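Local coordinates for protein HpcE (Thermus thermophilus, PDB 1WZO) that probably isomerises 2-hydroxyhepta-2,4-diene-1,7-dioate in the breakdown of aromatic compounds, as an enzyme of the fumarylacetoacetate hydrolase family, at residues M1-R5 with Q14-R18; A50-A54 with H184-Y190; S63-P68 with L189-L195. All coordinates share one frame; numbering follows the deposited sequence.

Contact 1 of 3, residues M1-R5 with Q14-R18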
loop_
_atom_site.group_PDB
_atom_site.type_symbol
_atom_site.label_atom_id
_atom_site.label_comp_id
_atom_site.label_asym_id
_atom_site.label_seq_id
_atom_site.Cartn_x
_atom_site.Cartn_y
_atom_site.Cartn_z
ATOM N N MET B 1 -19.247 1.174 17.572
ATOM C CA MET B 1 -18.887 -0.262 17.444
ATOM C C MET B 1 -17.383 -0.479 17.606
ATOM O O MET B 1 -16.580 0.417 17.336
ATOM C CB MET B 1 -19.354 -0.794 16.086
ATOM C CG MET B 1 -18.760 -0.077 14.892
ATOM S SD MET B 1 -19.608 -0.507 13.351
ATOM C CE MET B 1 -19.255 -2.227 13.246
ATOM N N LYS B 2 -17.018 -1.672 18.068
ATOM C CA LYS B 2 -15.621 -2.036 18.271
ATOM C C LYS B 2 -15.131 -2.844 17.079
ATOM O O LYS B 2 -15.420 -4.038 16.958
ATOM C CB LYS B 2 -15.468 -2.851 19.558
ATOM C CG LYS B 2 -15.743 -2.061 20.835
ATOM C CD LYS B 2 -15.663 -2.950 22.065
ATOM C CE LYS B 2 -15.864 -2.157 23.348
ATOM N NZ LYS B 2 -17.181 -1.460 23.375
ATOM N N LEU B 3 -14.410 -2.179 16.186
ATOM C CA LEU B 3 -13.879 -2.830 15.000
ATOM C C LEU B 3 -12.627 -3.619 15.368
ATOM O O LEU B 3 -11.851 -3.208 16.233
ATOM C CB LEU B 3 -13.560 -1.780 13.929
ATOM C CG LEU B 3 -14.739 -0.860 13.588
ATOM C CD1 LEU B 3 -14.355 0.098 12.473
ATOM C CD2 LEU B 3 -15.936 -1.703 13.179
ATOM N N ALA B 4 -12.440 -4.761 14.713
ATOM C CA ALA B 4 -11.287 -5.610 14.979
ATOM C C ALA B 4 -10.862 -6.360 13.726
ATOM O O ALA B 4 -11.646 -6.515 12.786
ATOM C CB ALA B 4 -11.619 -6.600 16.084
ATOM N N ARG B 5 -9.608 -6.801 13.711
ATOM C CA ARG B 5 -9.071 -7.571 12.597
ATOM C C ARG B 5 -8.459 -8.826 13.197
ATOM O O ARG B 5 -7.810 -8.770 14.241
ATOM C CB ARG B 5 -8.012 -6.767 11.832
ATOM C CG ARG B 5 -8.603 -5.625 11.022
ATOM C CD ARG B 5 -7.540 -4.786 10.315
ATOM N NE ARG B 5 -6.773 -5.518 9.307
ATOM C CZ ARG B 5 -5.535 -5.981 9.483
ATOM N NH1 ARG B 5 -4.905 -5.801 10.636
ATOM N NH2 ARG B 5 -4.910 -6.600 8.491
ATOM N N GLN B 14 -11.993 -8.621 8.712
ATOM C CA GLN B 14 -12.226 -7.319 9.309
ATOM C C GLN B 14 -13.604 -7.477 9.927
ATOM O O GLN B 14 -14.607 -7.511 9.213
ATOM C CB GLN B 14 -12.230 -6.219 8.250
ATOM C CG GLN B 14 -10.897 -6.068 7.544
ATOM C CD GLN B 14 -10.593 -4.630 7.185
ATOM O OE1 GLN B 14 -10.475 -3.774 8.065
ATOM N NE2 GLN B 14 -10.463 -4.354 5.890
ATOM N N GLY B 15 -13.649 -7.601 11.250
ATOM C CA GLY B 15 -14.923 -7.799 11.910
ATOM C C GLY B 15 -15.326 -6.821 12.993
ATOM O O GLY B 15 -14.734 -5.753 13.150
ATOM N N VAL B 16 -16.356 -7.207 13.743
ATOM C CA VAL B 16 -16.898 -6.395 14.826
ATOM C C VAL B 16 -17.007 -7.244 16.087
ATOM O O VAL B 16 -17.361 -8.420 16.024
ATOM C CB VAL B 16 -18.304 -5.875 14.468
ATOM C CG1 VAL B 16 -18.767 -4.861 15.501
ATOM C CG2 VAL B 16 -18.292 -5.274 13.077
ATOM N N TYR B 17 -16.712 -6.638 17.232
ATOM C CA TYR B 17 -16.764 -7.342 18.506
ATOM C C TYR B 17 -18.097 -7.104 19.204
ATOM O O TYR B 17 -18.384 -5.989 19.640
ATOM C CB TYR B 17 -15.627 -6.860 19.402
ATOM C CG TYR B 17 -15.400 -7.691 20.642
ATOM C CD1 TYR B 17 -14.875 -8.980 20.555
ATOM C CD2 TYR B 17 -15.669 -7.172 21.908
ATOM C CE1 TYR B 17 -14.615 -9.729 21.701
ATOM C CE2 TYR B 17 -15.411 -7.909 23.058
ATOM C CZ TYR B 17 -14.883 -9.185 22.949
ATOM O OH TYR B 17 -14.601 -9.905 24.088
ATOM N N ARG B 18 -18.904 -8.158 19.305
ATOM C CA ARG B 18 -20.213 -8.085 19.954
ATOM C C ARG B 18 -20.407 -9.278 20.885
ATOM O O ARG B 18 -20.162 -10.420 20.496
ATOM C CB ARG B 18 -21.334 -8.094 18.912
ATOM C CG ARG B 18 -21.257 -6.997 17.867
ATOM C CD ARG B 18 -22.375 -7.157 16.846
ATOM N NE ARG B 18 -22.234 -6.236 15.723
ATOM C CZ ARG B 18 -23.020 -6.236 14.651
ATOM N NH1 ARG B 18 -24.012 -7.113 14.550
ATOM N NH2 ARG B 18 -22.810 -5.363 13.673
HETATM O O HOH W 1 -19.026 -3.431 18.746
#
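The side chain of Met-1 crosses Val-16 at about a right angle and lays its terminal methyl against both valine branches, Met-1 CE standing 3.5 Å from Val-16 CG1; the still closer approach of Met-1 CE to Val-16 CG2, 3.2 Å, is doubtful as an exact distance. The bend at the thioether (chi3 -63°) turns that methyl toward the valine. Next to it the strands pair as an antiparallel ladder. Leu-3 and Val-16 form a non-hydrogen-bonded pair, their side chains on the same face as those of Arg-5 and Gln-14, while Ala-4 and Gly-15 make the hydrogen-bonded pair, with Ala-4 N 2.9 Å from Gly-15 O and Gly-15 N 2.7 Å from Ala-4 O. Tyr-17 N continues the ladder to Lys-2 O at 2.9 Å, and a water bridges Lys-2 N and Tyr-17 O, accepting from the first and donating to the second. Arg-5 and Gln-14 run side by side, Arg-5 CD 3.8 Å from Gln-14 OE1, with guanidinium and amide planes 80° apart; the arginine's NH1 bonds instead to Leu-39 O. Lys-2 leads away to a salt bridge with Glu-162. This is the N-terminal beta hairpin of strands 2-8 and 11-18, flanked by strand 152-159 beside the first strand and strand 21-23 beside the second.

Contact 2 of 3, residues A50-A54 with H184-Y190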
loop_
_atom_site.group_PDB
_atom_site.type_symbol
_atom_site.label_atom_id
_atom_site.label_comp_id
_atom_site.label_asym_id
_atom_site.label_seq_id
_atom_site.Cartn_x
_atom_site.Cartn_y
_atom_site.Cartn_z
ATOM N N ALA B 50 5.427 13.423 25.161
ATOM C CA ALA B 50 6.063 13.106 26.428
ATOM C C ALA B 50 5.616 14.124 27.469
ATOM O O ALA B 50 5.201 15.230 27.126
ATOM C CB ALA B 50 7.582 13.144 26.277
ATOM N N LEU B 51 5.697 13.740 28.737
ATOM C CA LEU B 51 5.323 14.624 29.837
ATOM C C LEU B 51 3.998 15.340 29.603
ATOM O O LEU B 51 3.944 16.575 29.625
ATOM C CB LEU B 51 6.419 15.671 30.061
ATOM C CG LEU B 51 7.864 15.188 30.250
ATOM C CD1 LEU B 51 8.756 16.393 30.545
ATOM C CD2 LEU B 51 7.943 14.171 31.388
ATOM N N ASN B 52 2.930 14.576 29.378
ATOM C CA ASN B 52 1.622 15.177 29.151
ATOM C C ASN B 52 0.649 14.960 30.312
ATOM O O ASN B 52 -0.550 15.188 30.168
ATOM C CB ASN B 52 0.999 14.647 27.857
ATOM C CG ASN B 52 -0.156 15.505 27.384
ATOM O OD1 ASN B 52 -0.075 16.729 27.422
ATOM N ND2 ASN B 52 -1.231 14.870 26.923
ATOM N N TYR B 53 1.161 14.511 31.451
ATOM C CA TYR B 53 0.315 14.306 32.627
ATOM C C TYR B 53 0.954 14.885 33.877
ATOM O O TYR B 53 2.176 14.976 33.978
ATOM C CB TYR B 53 0.031 12.821 32.866
ATOM C CG TYR B 53 -1.077 12.253 32.014
ATOM C CD1 TYR B 53 -0.828 11.807 30.717
ATOM C CD2 TYR B 53 -2.384 12.165 32.506
ATOM C CE1 TYR B 53 -1.851 11.282 29.930
ATOM C CE2 TYR B 53 -3.416 11.645 31.724
ATOM C CZ TYR B 53 -3.142 11.205 30.437
ATOM O OH TYR B 53 -4.157 10.694 29.656
ATOM N N ALA B 54 0.106 15.270 34.827
ATOM C CA ALA B 54 0.552 15.831 36.097
ATOM C C ALA B 54 1.408 14.818 36.853
ATOM O O ALA B 54 2.607 15.020 37.041
ATOM C CB ALA B 54 -0.658 16.220 36.939
ATOM N N HIS B 184 -6.475 8.986 34.821
ATOM C CA HIS B 184 -7.660 9.511 34.165
ATOM C C HIS B 184 -7.267 10.538 33.107
ATOM O O HIS B 184 -6.442 11.416 33.359
ATOM C CB HIS B 184 -8.595 10.129 35.210
ATOM C CG HIS B 184 -10.008 10.268 34.741
ATOM N ND1 HIS B 184 -10.467 11.386 34.079
ATOM C CD2 HIS B 184 -11.046 9.401 34.780
ATOM C CE1 HIS B 184 -11.727 11.200 33.728
ATOM N NE2 HIS B 184 -12.102 10.003 34.140
ATOM N N THR B 185 -7.868 10.433 31.928
ATOM C CA THR B 185 -7.535 11.331 30.828
ATOM C C THR B 185 -7.878 12.797 31.041
ATOM O O THR B 185 -7.481 13.649 30.244
ATOM C CB THR B 185 -8.171 10.859 29.500
ATOM O OG1 THR B 185 -9.598 10.938 29.582
ATOM C CG2 THR B 185 -7.761 9.419 29.205
ATOM N N SER B 186 -8.602 13.103 32.112
ATOM C CA SER B 186 -8.961 14.488 32.387
ATOM C C SER B 186 -7.740 15.247 32.885
ATOM O O SER B 186 -7.735 16.476 32.919
ATOM C CB SER B 186 -10.074 14.556 33.440
ATOM O OG SER B 186 -9.685 13.885 34.622
ATOM N N ARG B 187 -6.705 14.507 33.263
ATOM C CA ARG B 187 -5.477 15.105 33.776
ATOM C C ARG B 187 -4.447 15.411 32.685
ATOM O O ARG B 187 -3.314 15.792 32.975
ATOM C CB ARG B 187 -4.876 14.192 34.842
ATOM C CG ARG B 187 -5.826 13.971 36.014
ATOM C CD ARG B 187 -5.431 12.779 36.859
ATOM N NE ARG B 187 -6.464 12.472 37.845
ATOM C CZ ARG B 187 -6.494 11.367 38.586
ATOM N NH1 ARG B 187 -5.543 10.450 38.457
ATOM N NH2 ARG B 187 -7.479 11.180 39.454
ATOM N N MET B 188 -4.849 15.244 31.430
ATOM C CA MET B 188 -3.972 15.547 30.297
ATOM C C MET B 188 -3.624 17.032 30.342
ATOM O O MET B 188 -4.509 17.867 30.532
ATOM C CB MET B 188 -4.691 15.263 28.979
ATOM C CG MET B 188 -4.278 13.997 28.284
ATOM S SD MET B 188 -5.024 13.930 26.651
ATOM C CE MET B 188 -5.736 12.296 26.683
ATOM N N LEU B 189 -2.349 17.368 30.165
ATOM C CA LEU B 189 -1.948 18.771 30.183
ATOM C C LEU B 189 -2.440 19.430 28.905
ATOM O O LEU B 189 -3.004 20.529 28.933
ATOM C CB LEU B 189 -0.432 18.888 30.320
ATOM C CG LEU B 189 0.100 18.341 31.651
ATOM C CD1 LEU B 189 1.613 18.512 31.700
ATOM C CD2 LEU B 189 -0.561 19.074 32.824
ATOM N N TYR B 190 -2.215 18.752 27.784
ATOM C CA TYR B 190 -2.681 19.215 26.484
ATOM C C TYR B 190 -3.738 18.201 26.069
ATOM O O TYR B 190 -3.475 17.000 26.054
ATOM C CB TYR B 190 -1.561 19.209 25.438
ATOM C CG TYR B 190 -0.629 20.400 25.476
ATOM C CD1 TYR B 190 0.558 20.362 26.205
ATOM C CD2 TYR B 190 -0.929 21.560 24.764
ATOM C CE1 TYR B 190 1.429 21.454 26.218
ATOM C CE2 TYR B 190 -0.068 22.656 24.771
ATOM C CZ TYR B 190 1.106 22.593 25.499
ATOM O OH TYR B 190 1.959 23.671 25.497
#
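Asn-52 reaches across to Tyr-190 with its amide, which grips the tyrosine's backbone at both ends. From CB, the chain leaves with CG anti to the backbone N (chi1 -164°), and CG lies equally far from Tyr-190 N and Tyr-190 O. OD1 accepts from Tyr-190 N at 3.0 Å and also rests in plane at the edge of the tyrosine ring. ND2 donates to Tyr-190 O at 3.2 Å, on a lone pair and within the amide's own plane, passes Met-188 CG at 3.4 Å, and gives a further bond to Thr-213 O. The backbone adds a third link between the segments, Leu-189 N to Asn-52 O at 2.8 Å. With an alanine here the amide is gone, and Tyr-190 N and O, and Thr-213 O, would probably each lose a hydrogen-bonding mate. Tyr-53 crosses Met-188 obliquely: Met-188 CA lies over one ring face toward the rim, Met-188 CG is 3.7 Å from Tyr-53 CZ, and His-184 O meets the ring edge in plane, 3.4 Å from Tyr-53 CE2. The contact ties the loop after strand 46-50 to the connection, with its short 3-10 segment, between strand 178-184 and helix 192-200; Leu-171 of strand 170-175 lies against Tyr-53 and Leu-195 of the helix against Asn-52.

Contact 3 of 3, residues S63-P68 with L189-L195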
loop_
_atom_site.group_PDB
_atom_site.type_symbol
_atom_site.label_atom_id
_atom_site.label_comp_id
_atom_site.label_asym_id
_atom_site.label_seq_id
_atom_site.Cartn_x
_atom_site.Cartn_y
_atom_site.Cartn_z
ATOM N N SER B 63 1.682 24.500 35.810
ATOM C CA SER B 63 1.286 24.787 34.437
ATOM C C SER B 63 1.656 23.628 33.513
ATOM O O SER B 63 1.570 22.464 33.903
ATOM C CB SER B 63 1.959 26.075 33.952
ATOM O OG SER B 63 3.370 25.938 33.928
ATOM N N ARG B 64 2.071 23.952 32.290
ATOM C CA ARG B 64 2.447 22.932 31.318
ATOM C C ARG B 64 3.532 23.445 30.371
ATOM O O ARG B 64 3.743 24.651 30.251
ATOM C CB ARG B 64 1.220 22.510 30.507
ATOM C CG ARG B 64 0.697 23.589 29.576
ATOM C CD ARG B 64 -0.552 23.132 28.859
ATOM N NE ARG B 64 -1.024 24.123 27.901
ATOM C CZ ARG B 64 -2.153 24.006 27.213
ATOM N NH1 ARG B 64 -2.926 22.939 27.383
ATOM N NH2 ARG B 64 -2.509 24.951 26.354
ATOM N N PRO B 65 4.227 22.527 29.679
ATOM C CA PRO B 65 5.297 22.869 28.734
ATOM C C PRO B 65 4.867 23.917 27.705
ATOM O O PRO B 65 3.700 23.967 27.316
ATOM C CB PRO B 65 5.617 21.527 28.078
ATOM C CG PRO B 65 5.322 20.543 29.170
ATOM C CD PRO B 65 4.026 21.067 29.732
ATOM N N GLU B 66 5.817 24.742 27.270
ATOM C CA GLU B 66 5.556 25.789 26.280
ATOM C C GLU B 66 4.917 25.193 25.029
ATOM O O GLU B 66 4.104 25.836 24.362
ATOM C CB GLU B 66 6.863 26.487 25.892
ATOM C CG GLU B 66 7.508 27.283 27.016
ATOM C CD GLU B 66 8.948 27.661 26.703
ATOM O OE1 GLU B 66 9.814 26.756 26.703
ATOM O OE2 GLU B 66 9.212 28.857 26.451
ATOM N N GLU B 67 5.317 23.970 24.702
ATOM C CA GLU B 67 4.771 23.273 23.546
ATOM C C GLU B 67 4.888 21.777 23.783
ATOM O O GLU B 67 5.773 21.321 24.506
ATOM C CB GLU B 67 5.501 23.683 22.257
ATOM C CG GLU B 67 6.920 23.171 22.101
ATOM C CD GLU B 67 7.595 23.729 20.853
ATOM O OE1 GLU B 67 7.908 24.936 20.834
ATOM O OE2 GLU B 67 7.802 22.965 19.888
ATOM N N PRO B 68 3.976 20.992 23.196
ATOM C CA PRO B 68 3.997 19.536 23.363
ATOM C C PRO B 68 5.337 18.941 22.945
ATOM O O PRO B 68 5.877 19.300 21.900
ATOM C CB PRO B 68 2.858 19.067 22.456
ATOM C CG PRO B 68 1.926 20.225 22.447
ATOM C CD PRO B 68 2.856 21.405 22.336
ATOM N N LEU B 189 -2.349 17.368 30.165
ATOM C CA LEU B 189 -1.948 18.771 30.183
ATOM C C LEU B 189 -2.440 19.430 28.905
ATOM O O LEU B 189 -3.004 20.529 28.933
ATOM C CB LEU B 189 -0.432 18.888 30.320
ATOM C CG LEU B 189 0.100 18.341 31.651
ATOM C CD1 LEU B 189 1.613 18.512 31.700
ATOM C CD2 LEU B 189 -0.561 19.074 32.824
ATOM N N TYR B 190 -2.215 18.752 27.784
ATOM C CA TYR B 190 -2.681 19.215 26.484
ATOM C C TYR B 190 -3.738 18.201 26.069
ATOM O O TYR B 190 -3.475 17.000 26.054
ATOM C CB TYR B 190 -1.561 19.209 25.438
ATOM C CG TYR B 190 -0.629 20.400 25.476
ATOM C CD1 TYR B 190 0.558 20.362 26.205
ATOM C CD2 TYR B 190 -0.929 21.560 24.764
ATOM C CE1 TYR B 190 1.429 21.454 26.218
ATOM C CE2 TYR B 190 -0.068 22.656 24.771
ATOM C CZ TYR B 190 1.106 22.593 25.499
ATOM O OH TYR B 190 1.959 23.671 25.497
ATOM N N SER B 191 -4.929 18.678 25.731
ATOM C CA SER B 191 -6.009 17.784 25.330
ATOM C C SER B 191 -5.767 17.212 23.940
ATOM O O SER B 191 -4.892 17.675 23.204
ATOM C CB SER B 191 -7.336 18.534 25.321
ATOM O OG SER B 191 -7.344 19.532 24.315
ATOM N N VAL B 192 -6.552 16.200 23.589
ATOM C CA VAL B 192 -6.455 15.590 22.275
ATOM C C VAL B 192 -6.658 16.693 21.234
ATOM O O VAL B 192 -5.899 16.802 20.264
ATOM C CB VAL B 192 -7.543 14.517 22.087
ATOM C CG1 VAL B 192 -7.543 14.027 20.651
ATOM C CG2 VAL B 192 -7.310 13.364 23.061
ATOM N N ALA B 193 -7.681 17.519 21.442
ATOM C CA ALA B 193 -7.972 18.615 20.518
ATOM C C ALA B 193 -6.793 19.579 20.392
ATOM O O ALA B 193 -6.438 19.984 19.294
ATOM C CB ALA B 193 -9.219 19.372 20.971
ATOM N N GLU B 194 -6.187 19.953 21.513
ATOM C CA GLU B 194 -5.052 20.868 21.468
ATOM C C GLU B 194 -3.838 20.245 20.776
ATOM O O GLU B 194 -3.106 20.930 20.055
ATOM C CB GLU B 194 -4.674 21.314 22.879
ATOM C CG GLU B 194 -5.728 22.199 23.541
ATOM C CD GLU B 194 -5.372 22.530 24.969
ATOM O OE1 GLU B 194 -5.140 21.585 25.745
ATOM O OE2 GLU B 194 -5.323 23.732 25.312
ATOM N N LEU B 195 -3.626 18.951 21.003
ATOM C CA LEU B 195 -2.508 18.237 20.396
ATOM C C LEU B 195 -2.665 18.143 18.874
ATOM O O LEU B 195 -1.709 18.377 18.125
ATOM C CB LEU B 195 -2.389 16.831 21.007
ATOM C CG LEU B 195 -1.923 16.776 22.467
ATOM C CD1 LEU B 195 -2.056 15.365 23.010
ATOM C CD2 LEU B 195 -0.468 17.245 22.553
#
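Stacking carries the centre of this contact: the guanidinium of Arg-64 lies flat on the Tyr-190 ring, planes 7° apart, with CZ 3.9 Å from the ring centroid in a cation-pi contact. The chain gets there fully extended from CG to NE, after CG has been placed between the backbone N and the carbonyl carbon (chi1 69°), and its CD also sits over the ring. Pro-68 closes the opposite face, its CG 3.7 Å from the same centroid and almost on the ring normal, so the tyrosine is sandwiched. Apolar contacts extend this packing, Pro-68 CB meeting Leu-195 CD2 at 3.8 Å and Pro-65 CD touching Leu-189 CD1. Among the hydrogen bonds, Tyr-190 OH donates to Pro-65 O at 2.5 Å, and Arg-64 NH1 reaches Leu-189 O at 2.9 Å within the guanidinium plane. The salt bridge is end-on: NH1 of Arg-64 goes to Glu-194 OE1 at 3.1 Å and NH2 to OE2 at 3.2 Å, both carboxylate oxygens met from above their plane. Glu-194 OE1 also accepts from Ser-191 N through its anti lone pair, and Glu-194 N bonds Ser-191 OG, completing a capping box at the start of helix 192-200. One carboxylate thus serves helix cap and arginine together; its negative charge would probably steady the guanidinium, whose in-plane bonds in turn fix its rotation over the ring.

Overall arrangement
Contact 1 stands apart, centres about 29 Å and 32 Å from contacts 2 and 3, on the opposite side of the chain's centre; it is a local hairpin held by backbone pairing. Contacts 2 and 3, centres about 8 Å apart, share Leu-189 and Tyr-190 and join opposite ends of the loop between strands 46-50 and 69-73 to the approach of helix 192-200. None is fully core: contact 1 buries Ala-4 and Gly-15, contact 2 Asn-52, Tyr-53, Thr-185 and Tyr-190, contact 3 Tyr-190, Pro-68 and Leu-195. Contact 2 relies on an amide gripping backbone, contact 3 on charge and stacking, with Arg-64 at the surface. Arg-140 and Arg-144 of the second subunit meet Leu-51 and Glu-67.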